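Long-range contact in uncharacterized protein (Staphylococcus aureus subsp. aureus, PDB 3H04), which is of unknown function but belongs to the alpha/beta-hydrolase clan and is probably a serine hydrolase related to bacterial feruloyl esterases: residues S129-E134 against S197-A202. Residues are numbered along the deposited sequence; the frame is centred on the assembly and turned at random.
Sequences SRINTE and SKYNIA
S129 and I201 join the two ends of the helix-rich, strand-free insertion that this alpha/beta-hydrolase fold carries between strands 121-125 and 212-217. The loop leaving the first strand meets the loop leading to helix 203-206, and a single backbone hydrogen bond, I201 N to S129 O at 2.9 Å, ties them with an N-H...O angle of 173°. Beside it a water bridges S129 OG (2.7 Å) and I201 O, to which it donates. The I201 side chain runs past the same S129 carbonyl, CG1 lying 3.6 Å from S129 O, and packs on L111 and L112 of helix 105-116. On the flank nearer helix 75-91, I131 crosses Y199 obliquely: with CG1 set between its own backbone N and carbonyl carbon (chi1 55°) and the chain then extended, I131 CD1 reaches Y199 CB at 3.8 Å. The Y199 ring continues away from I131, K198 CB over the centre of one face, to hydrogen-bond through OH with D76; Y199 O is held by the hydroxyl of Y108. R130 brings only CB of its side chain to N200, 4.1 Å from N200 CB; beyond CB its extended chain leads away to a salt bridge with E227 of helix 226-232, and T133 CG2 sits over one face of the guanidinium near its rim. The N200 side chain crosses that of I131 at about a right angle and reaches between R130 CB and N132 CB, close to the inverse gamma turn centred on N132, where N132 CB lies 4.0 Å from N200 CG.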
loop_
_atom_site.group_PDB
_atom_site.type_symbol
_atom_site.label_atom_id
_atom_site.label_comp_id
_atom_site.label_asym_id
_atom_site.label_seq_id
_atom_site.Cartn_x
_atom_site.Cartn_y
_atom_site.Cartn_z
ATOM N N SER A 129 4.528 7.387 -5.487
ATOM C CA SER A 129 4.499 6.817 -6.854
ATOM C C SER A 129 5.896 6.432 -7.386
ATOM O O SER A 129 6.075 6.110 -8.571
ATOM C CB SER A 129 3.888 7.864 -7.787
ATOM O OG SER A 129 4.718 9.039 -7.898
ATOM N N ARG A 130 6.899 6.606 -6.540
ATOM C CA ARG A 130 8.285 6.408 -6.967
ATOM C C ARG A 130 9.125 6.059 -5.741
ATOM O O ARG A 130 8.775 6.447 -4.619
ATOM C CB ARG A 130 8.802 7.675 -7.654
ATOM C CG ARG A 130 8.522 8.901 -6.793
ATOM C CD ARG A 130 8.979 10.219 -7.361
ATOM N NE ARG A 130 8.652 11.302 -6.422
ATOM C CZ ARG A 130 8.890 12.589 -6.668
ATOM N NH1 ARG A 130 9.440 12.957 -7.806
ATOM N NH2 ARG A 130 8.587 13.518 -5.768
ATOM N N ILE A 131 10.195 5.298 -5.955
ATOM C CA ILE A 131 11.193 5.010 -4.899
ATOM C C ILE A 131 12.487 5.795 -5.062
ATOM O O ILE A 131 13.229 5.942 -4.091
ATOM C CB ILE A 131 11.505 3.513 -4.763
ATOM C CG1 ILE A 131 11.957 2.896 -6.066
ATOM C CG2 ILE A 131 10.238 2.775 -4.293
ATOM C CD1 ILE A 131 12.404 1.480 -5.911
ATOM N N ASN A 132 12.737 6.309 -6.264
ATOM C CA ASN A 132 13.933 7.075 -6.572
ATOM C C ASN A 132 13.735 8.501 -6.134
ATOM O O ASN A 132 13.540 9.383 -6.972
ATOM C CB ASN A 132 14.251 7.040 -8.075
ATOM C CG ASN A 132 15.537 7.774 -8.412
ATOM O OD1 ASN A 132 16.353 8.061 -7.523
ATOM N ND2 ASN A 132 15.732 8.082 -9.687
ATOM N N THR A 133 13.808 8.744 -4.830
ATOM C CA THR A 133 13.545 10.076 -4.278
ATOM C C THR A 133 14.505 10.255 -3.089
ATOM O O THR A 133 14.930 9.268 -2.465
ATOM C CB THR A 133 11.974 10.264 -3.939
ATOM O OG1 THR A 133 11.301 8.994 -3.811
ATOM C CG2 THR A 133 11.264 10.939 -5.003
ATOM N N GLU A 134 14.922 11.471 -2.766
ATOM C CA GLU A 134 16.031 11.586 -1.801
ATOM C C GLU A 134 15.669 11.065 -0.374
ATOM O O GLU A 134 16.483 10.385 0.276
ATOM C CB GLU A 134 16.597 13.013 -1.765
ATOM C CG GLU A 134 18.124 13.098 -1.524
ATOM C CD GLU A 134 19.034 12.322 -2.537
ATOM O OE1 GLU A 134 18.761 12.320 -3.757
ATOM O OE2 GLU A 134 20.055 11.722 -2.106
ATOM N N SER A 197 12.075 2.831 -14.814
ATOM C CA SER A 197 10.666 3.315 -14.890
ATOM C C SER A 197 9.667 2.284 -14.410
ATOM O O SER A 197 8.552 2.632 -14.023
ATOM C CB SER A 197 10.296 3.779 -16.308
ATOM O OG SER A 197 10.242 2.666 -17.174
ATOM N N LYS A 198 10.070 1.019 -14.370
ATOM C CA LYS A 198 9.250 0.005 -13.698
ATOM C C LYS A 198 8.800 0.419 -12.289
ATOM O O LYS A 198 7.649 0.166 -11.903
ATOM C CB LYS A 198 9.995 -1.313 -13.632
ATOM C CG LYS A 198 9.156 -2.445 -13.098
ATOM C CD LYS A 198 9.876 -3.759 -13.081
ATOM C CE LYS A 198 8.978 -4.842 -12.488
ATOM N NZ LYS A 198 9.642 -6.170 -12.647
ATOM N N TYR A 199 9.700 1.034 -11.527
ATOM C CA TYR A 199 9.468 1.320 -10.106
ATOM C C TYR A 199 9.120 2.790 -9.798
ATOM O O TYR A 199 8.931 3.126 -8.636
ATOM C CB TYR A 199 10.713 0.931 -9.282
ATOM C CG TYR A 199 11.347 -0.386 -9.698
ATOM C CD1 TYR A 199 10.724 -1.602 -9.442
ATOM C CD2 TYR A 199 12.562 -0.397 -10.377
ATOM C CE1 TYR A 199 11.339 -2.819 -9.819
ATOM C CE2 TYR A 199 13.166 -1.590 -10.799
ATOM C CZ TYR A 199 12.548 -2.788 -10.515
ATOM O OH TYR A 199 13.149 -3.939 -10.948
ATOM N N ASN A 200 9.040 3.616 -10.833
ATOM C CA ASN A 200 8.909 5.068 -10.748
ATOM C C ASN A 200 7.916 5.488 -11.824
ATOM O O ASN A 200 8.229 5.418 -13.043
ATOM C CB ASN A 200 10.267 5.711 -10.960
ATOM C CG ASN A 200 11.247 5.220 -9.971
ATOM O OD1 ASN A 200 12.070 4.320 -10.260
ATOM N ND2 ASN A 200 11.102 5.692 -8.738
ATOM N N ILE A 201 6.718 5.899 -11.413
ATOM C CA ILE A 201 5.652 6.148 -12.405
ATOM C C ILE A 201 5.937 7.455 -13.124
ATOM O O ILE A 201 5.968 8.519 -12.489
ATOM C CB ILE A 201 4.246 6.132 -11.772
ATOM C CG1 ILE A 201 3.963 4.802 -11.120
ATOM C CG2 ILE A 201 3.153 6.346 -12.825
ATOM C CD1 ILE A 201 2.605 4.782 -10.380
ATOM N N ALA A 202 6.183 7.384 -14.441
ATOM C CA ALA A 202 6.564 8.554 -15.227
ATOM C C ALA A 202 5.429 9.591 -15.320
ATOM O O ALA A 202 4.258 9.233 -15.196
ATOM C CB ALA A 202 7.005 8.148 -16.661
HETATM O O HOH W 1 6.413 9.295 -10.046
#